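Side-chain contacts in aspartokinase (Synechocystis, PDB 3L76), which probably catalyses the ATP-dependent phosphorylation of aspartate to 4-phospho-L-aspartate, and binds lysine and threonine through its four ACT domains: residues 274-279 against 478-483; 178-183 against 210-215. All coordinates share one frame; numbering follows the deposited sequence.

Interaction 1 (274-279 against 478-483). With THR (threonine), chain D; SO4 (sulfate ion), chain G.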
loop_
_atom_site.group_PDB
_atom_site.type_symbol
_atom_site.label_atom_id
_atom_site.label_comp_id
_atom_site.label_asym_id
_atom_site.label_seq_id
_atom_site.Cartn_x
_atom_site.Cartn_y
_atom_site.Cartn_z
ATOM N N ALA A 274 9.423 29.237 51.998
ATOM C CA ALA A 274 8.527 28.143 52.346
ATOM C C ALA A 274 7.823 28.427 53.676
ATOM O O ALA A 274 8.438 28.909 54.635
ATOM C CB ALA A 274 9.301 26.812 52.405
ATOM N N LEU A 275 6.521 28.164 53.702
ATOM C CA LEU A 275 5.751 28.110 54.937
ATOM C C LEU A 275 5.596 26.658 55.358
ATOM O O LEU A 275 4.964 25.877 54.661
ATOM C CB LEU A 275 4.368 28.708 54.726
ATOM C CG LEU A 275 4.090 29.969 55.538
ATOM C CD1 LEU A 275 2.639 30.369 55.376
ATOM C CD2 LEU A 275 4.440 29.749 57.013
ATOM N N LEU A 276 6.183 26.305 56.496
ATOM C CA LEU A 276 6.177 24.931 56.986
ATOM C C LEU A 276 5.035 24.663 57.960
ATOM O O LEU A 276 4.652 25.540 58.737
ATOM C CB LEU A 276 7.494 24.646 57.704
ATOM C CG LEU A 276 8.779 24.885 56.928
ATOM C CD1 LEU A 276 9.962 24.736 57.856
ATOM C CD2 LEU A 276 8.876 23.929 55.737
ATOM N N ARG A 277 4.512 23.442 57.915
ATOM C CA ARG A 277 3.563 22.944 58.912
ATOM C C ARG A 277 2.360 23.857 59.097
ATOM O O ARG A 277 1.995 24.215 60.219
ATOM C CB ARG A 277 4.259 22.728 60.257
ATOM C CG ARG A 277 3.515 21.779 61.176
ATOM C CD ARG A 277 4.410 21.304 62.290
ATOM N NE ARG A 277 3.816 20.204 63.034
ATOM C CZ ARG A 277 4.259 19.790 64.213
ATOM N NH1 ARG A 277 5.293 20.390 64.790
ATOM N NH2 ARG A 277 3.668 18.780 64.816
ATOM N N VAL A 278 1.757 24.240 57.987
ATOM C CA VAL A 278 0.554 25.047 58.002
ATOM C C VAL A 278 -0.627 24.061 58.067
ATOM O O VAL A 278 -0.463 22.881 57.763
ATOM C CB VAL A 278 0.530 25.957 56.733
ATOM C CG1 VAL A 278 -0.187 25.270 55.593
ATOM C CG2 VAL A 278 -0.100 27.288 57.024
ATOM N N PRO A 279 -1.816 24.524 58.494
ATOM C CA PRO A 279 -2.956 23.594 58.587
ATOM C C PRO A 279 -3.423 23.090 57.220
ATOM O O PRO A 279 -3.506 23.865 56.261
ATOM C CB PRO A 279 -4.061 24.444 59.246
ATOM C CG PRO A 279 -3.340 25.563 59.931
ATOM C CD PRO A 279 -2.122 25.840 59.086
ATOM N N GLN A 478 7.947 17.227 44.676
ATOM C CA GLN A 478 8.853 17.025 45.789
ATOM C C GLN A 478 9.180 18.388 46.376
ATOM O O GLN A 478 9.553 19.313 45.649
ATOM C CB GLN A 478 10.115 16.283 45.335
ATOM C CG GLN A 478 11.177 16.151 46.410
ATOM C CD GLN A 478 12.450 15.532 45.882
ATOM O OE1 GLN A 478 12.443 14.418 45.363
ATOM N NE2 GLN A 478 13.560 16.251 46.020
ATOM N N SER A 479 9.009 18.524 47.689
ATOM C CA SER A 479 9.163 19.828 48.326
ATOM C C SER A 479 10.200 19.824 49.451
ATOM O O SER A 479 11.394 19.640 49.208
ATOM C CB SER A 479 7.811 20.353 48.804
ATOM O OG SER A 479 7.903 21.719 49.145
ATOM N N GLN A 480 9.754 20.008 50.685
ATOM C CA GLN A 480 10.705 20.192 51.786
ATOM C C GLN A 480 11.303 18.895 52.329
ATOM O O GLN A 480 10.833 17.792 52.037
ATOM C CB GLN A 480 10.052 20.997 52.913
ATOM C CG GLN A 480 9.536 22.381 52.447
ATOM C CD GLN A 480 10.587 23.102 51.618
ATOM O OE1 GLN A 480 11.575 23.610 52.147
ATOM N NE2 GLN A 480 10.387 23.136 50.309
ATOM N N ARG A 481 12.360 19.031 53.116
ATOM C CA ARG A 481 12.800 17.926 53.961
ATOM C C ARG A 481 11.733 17.579 55.006
ATOM O O ARG A 481 11.054 18.460 55.543
ATOM C CB ARG A 481 14.115 18.256 54.639
ATOM C CG ARG A 481 15.259 18.294 53.656
ATOM C CD ARG A 481 16.592 18.534 54.323
ATOM N NE ARG A 481 17.695 18.035 53.508
ATOM C CZ ARG A 481 18.976 18.096 53.860
ATOM N NH1 ARG A 481 19.324 18.639 55.021
ATOM N NH2 ARG A 481 19.913 17.611 53.052
ATOM N N CYS A 482 11.567 16.286 55.253
ATOM C CA CYS A 482 10.639 15.785 56.270
ATOM C C CYS A 482 11.041 16.265 57.673
ATOM O O CYS A 482 12.227 16.249 58.025
ATOM C CB CYS A 482 10.661 14.253 56.282
ATOM S SG CYS A 482 10.346 13.484 54.730
ATOM N N ARG A 483 10.072 16.678 58.485
ATOM C CA ARG A 483 10.392 16.946 59.895
ATOM C C ARG A 483 10.593 15.638 60.687
ATOM O O ARG A 483 9.658 14.848 60.894
ATOM C CB ARG A 483 9.324 17.815 60.556
ATOM C CG ARG A 483 8.726 18.839 59.631
ATOM C CD ARG A 483 7.657 19.628 60.335
ATOM N NE ARG A 483 6.421 18.876 60.572
ATOM C CZ ARG A 483 5.400 18.828 59.715
ATOM N NH1 ARG A 483 5.481 19.461 58.542
ATOM N NH2 ARG A 483 4.294 18.145 60.026
HETATM N N THR D . 17.457 14.293 46.795
HETATM C CA THR D . 17.067 13.032 46.169
HETATM C C THR D . 17.763 12.890 44.826
HETATM O O THR D . 18.398 13.845 44.343
HETATM C CB THR D . 15.552 12.931 45.946
HETATM O OG1 THR D . 15.124 13.998 45.083
HETATM C CG2 THR D . 14.797 12.992 47.290
HETATM O OXT THR D . 17.699 11.810 44.222
HETATM S S SO4 G . 0.789 17.891 62.505
HETATM O O1 SO4 G . 1.561 17.061 61.632
HETATM O O2 SO4 G . 0.547 19.259 62.106
HETATM O O3 SO4 G . -0.504 17.245 62.567
HETATM O O4 SO4 G . 1.538 18.019 63.717
#

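Interaction 2 (178-183 against 210-215)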
loop_
_atom_site.group_PDB
_atom_site.type_symbol
_atom_site.label_atom_id
_atom_site.label_comp_id
_atom_site.label_asym_id
_atom_site.label_seq_id
_atom_site.Cartn_x
_atom_site.Cartn_y
_atom_site.Cartn_z
ATOM N N PRO A 178 -14.451 22.611 15.316
ATOM C CA PRO A 178 -14.357 24.038 14.986
ATOM C C PRO A 178 -13.035 24.662 15.428
ATOM O O PRO A 178 -12.651 25.712 14.912
ATOM C CB PRO A 178 -15.499 24.661 15.797
ATOM C CG PRO A 178 -16.340 23.514 16.253
ATOM C CD PRO A 178 -15.403 22.371 16.405
ATOM N N GLY A 179 -12.360 24.024 16.381
ATOM C CA GLY A 179 -11.093 24.514 16.890
ATOM C C GLY A 179 -10.849 24.044 18.309
ATOM O O GLY A 179 -11.286 22.959 18.696
ATOM N N ILE A 180 -10.147 24.863 19.086
ATOM C CA ILE A 180 -9.836 24.538 20.471
ATOM C C ILE A 180 -10.784 25.255 21.424
ATOM O O ILE A 180 -10.967 26.469 21.331
ATOM C CB ILE A 180 -8.409 24.939 20.823
ATOM C CG1 ILE A 180 -7.448 24.487 19.728
ATOM C CG2 ILE A 180 -8.009 24.360 22.172
ATOM C CD1 ILE A 180 -7.403 22.989 19.534
ATOM N N LEU A 181 -11.383 24.505 22.342
ATOM C CA LEU A 181 -12.262 25.103 23.346
ATOM C C LEU A 181 -11.508 25.471 24.627
ATOM O O LEU A 181 -10.399 24.998 24.856
ATOM C CB LEU A 181 -13.429 24.167 23.656
ATOM C CG LEU A 181 -14.268 23.815 22.422
ATOM C CD1 LEU A 181 -15.256 22.682 22.692
ATOM C CD2 LEU A 181 -14.986 25.043 21.920
ATOM N N THR A 182 -12.114 26.331 25.446
ATOM C CA THR A 182 -11.523 26.769 26.712
ATOM C C THR A 182 -11.464 25.646 27.734
ATOM O O THR A 182 -10.647 25.673 28.661
ATOM C CB THR A 182 -12.297 27.936 27.333
ATOM O OG1 THR A 182 -13.700 27.649 27.298
ATOM C CG2 THR A 182 -12.014 29.221 26.582
ATOM N N THR A 183 -12.343 24.665 27.572
ATOM C CA THR A 183 -12.296 23.480 28.411
ATOM C C THR A 183 -13.169 22.372 27.837
ATOM O O THR A 183 -13.683 22.492 26.724
ATOM C CB THR A 183 -12.698 23.784 29.865
ATOM O OG1 THR A 183 -12.276 22.709 30.703
ATOM C CG2 THR A 183 -14.199 23.956 29.984
ATOM N N ALA A 210 -6.461 16.900 22.450
ATOM C CA ALA A 210 -6.250 15.454 22.450
ATOM C C ALA A 210 -6.392 14.775 21.089
ATOM O O ALA A 210 -5.426 14.240 20.537
ATOM C CB ALA A 210 -7.184 14.793 23.445
ATOM N N LYS A 211 -7.607 14.787 20.561
ATOM C CA LYS A 211 -7.914 13.998 19.379
ATOM C C LYS A 211 -7.995 14.885 18.132
ATOM O O LYS A 211 -8.579 14.497 17.117
ATOM C CB LYS A 211 -9.228 13.235 19.599
ATOM C CG LYS A 211 -9.386 12.688 21.019
ATOM C CD LYS A 211 -10.845 12.412 21.394
ATOM C CE LYS A 211 -10.981 12.153 22.897
ATOM N NZ LYS A 211 -12.381 11.865 23.329
ATOM N N VAL A 212 -7.412 16.077 18.215
ATOM C CA VAL A 212 -7.477 17.032 17.105
ATOM C C VAL A 212 -6.100 17.406 16.544
ATOM O O VAL A 212 -5.947 17.510 15.326
ATOM C CB VAL A 212 -8.296 18.298 17.461
ATOM C CG1 VAL A 212 -8.401 18.464 18.962
ATOM C CG2 VAL A 212 -7.691 19.536 16.816
ATOM N N LEU A 213 -5.105 17.608 17.411
ATOM C CA LEU A 213 -3.724 17.727 16.932
ATOM C C LEU A 213 -2.593 17.293 17.875
ATOM O O LEU A 213 -2.753 17.226 19.083
ATOM C CB LEU A 213 -3.441 19.088 16.282
ATOM C CG LEU A 213 -2.981 20.292 17.087
ATOM C CD1 LEU A 213 -2.486 21.364 16.119
ATOM C CD2 LEU A 213 -4.117 20.804 17.926
ATOM N N HIS A 214 -1.454 17.014 17.250
ATOM C CA HIS A 214 -0.339 16.389 17.922
ATOM C C HIS A 214 0.674 17.413 18.436
ATOM O O HIS A 214 1.199 18.242 17.691
ATOM C CB HIS A 214 0.301 15.322 17.020
ATOM C CG HIS A 214 -0.516 14.069 16.909
ATOM N ND1 HIS A 214 -1.506 13.904 15.961
ATOM C CD2 HIS A 214 -0.508 12.931 17.643
ATOM C CE1 HIS A 214 -2.064 12.715 16.111
ATOM N NE2 HIS A 214 -1.475 12.104 17.122
ATOM N N PRO A 215 0.920 17.375 19.758
ATOM C CA PRO A 215 1.840 18.311 20.416
ATOM C C PRO A 215 3.170 18.509 19.682
ATOM O O PRO A 215 3.646 19.651 19.616
ATOM C CB PRO A 215 2.054 17.671 21.797
ATOM C CG PRO A 215 0.748 17.026 22.075
ATOM C CD PRO A 215 0.253 16.496 20.739
#

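Interaction 1 (274-279 against 478-483)
Two ACT domains meet where R277, L276 and A274, in the second half of strand 271-279, approach R483 and Q480 in the segment that follows strand 475-479. R277 and V278, facing N312, form a G1 beta bulge, and the chain turns a corner at R277. The R277 side chain starts anti to its own nitrogen (chi1 -159°) and stays extended as far as NE, crossing R483 at about a right angle. Its CD lies over one face of the R483 guanidinium, offset toward the rim, with R277 CD 3.6 Å from R483 NE. The two guanidinium planes are only 17° apart, and R277 NE approaches R483 NH2 to 3.7 Å. A sulfate ion, probably from the crystallisation liquor, sits at the edge of the R277 guanidinium, its O4 bonded by R277 NH2 and weakly by NE; S311 and N310 also bind it.

Further in, L276 CD2 packs 3.7 Å from Q480 CG, and A274 CB lies near the Q480 amide. Q480 bends at chi2 (-47°); its NE2 donates almost straight to S479 OG at 3.1 Å, while OE1 accepts from K272. At the far end, Q478 exchanges two hydrogen bonds with the hydroxyl of bound threonine. The anion, with weak long ion pairs from R483 to D308 and D313, probably offsets the like charges of the two arginines.

Interaction 2 (178-183 against 210-215)
Residues 178-183 and 210-215 are both irregular loop, and they bring I180 of the first against V212 and L213 of the second. Just before I180 the chain passes G179 with backbone angles that only glycine readily adopts. I180 reaches its partners with the end of its longer branch: CD1 lies 4.4 Å from V212 CG2 and 4.3 Å from L213 CD2, so one methyl group touches two neighbouring residues of the other loop. The chi1 of -46° sets CG1 beside the I180 nitrogen, and a chi2 of -62° then bends CD1 off the extended path. V212 aims its beta carbon at the opposing loop. L213 sets out across that direction, and its CD2 branch makes the approach.

Other apolar groups join the cluster: V230 of strand 228-232 touches both V212 and L213, and M194 and M202 touch I180. The I180 backbone is tied down separately, its nitrogen bonding to T240 OG1 and its main chain to M194. Beyond L213 the chain enters helix 215-224, with H214 at the N-cap position. The contact thus joins two loops of the amino acid kinase domain beside strand 228-232. Only methyl groups meet between them, at separations that imply dispersion and the exclusion of water, without the directional demand of a polar bond.

Interaction 2 comes first along the chain and closes before interaction 1 opens; their centres are 37 Å apart, their nearest atoms about 24 Å, and they do not touch. The pair 178-183 and 210-215 joins loops of the amino acid kinase domain, with 26 residues between them. Interaction 1 spans 198 residues and brings together two ACT domains, linking strand 271-279 to the segment that follows strand 475-479. One contact therefore belongs to the kinase portion and is wholly apolar, whereas the other lies in the regulatory portion, where charge, an anion and a threonine pocket come into play. Each contact stays within one portion, although T182 and T183 also reach helix 577-587 of the ACT portion.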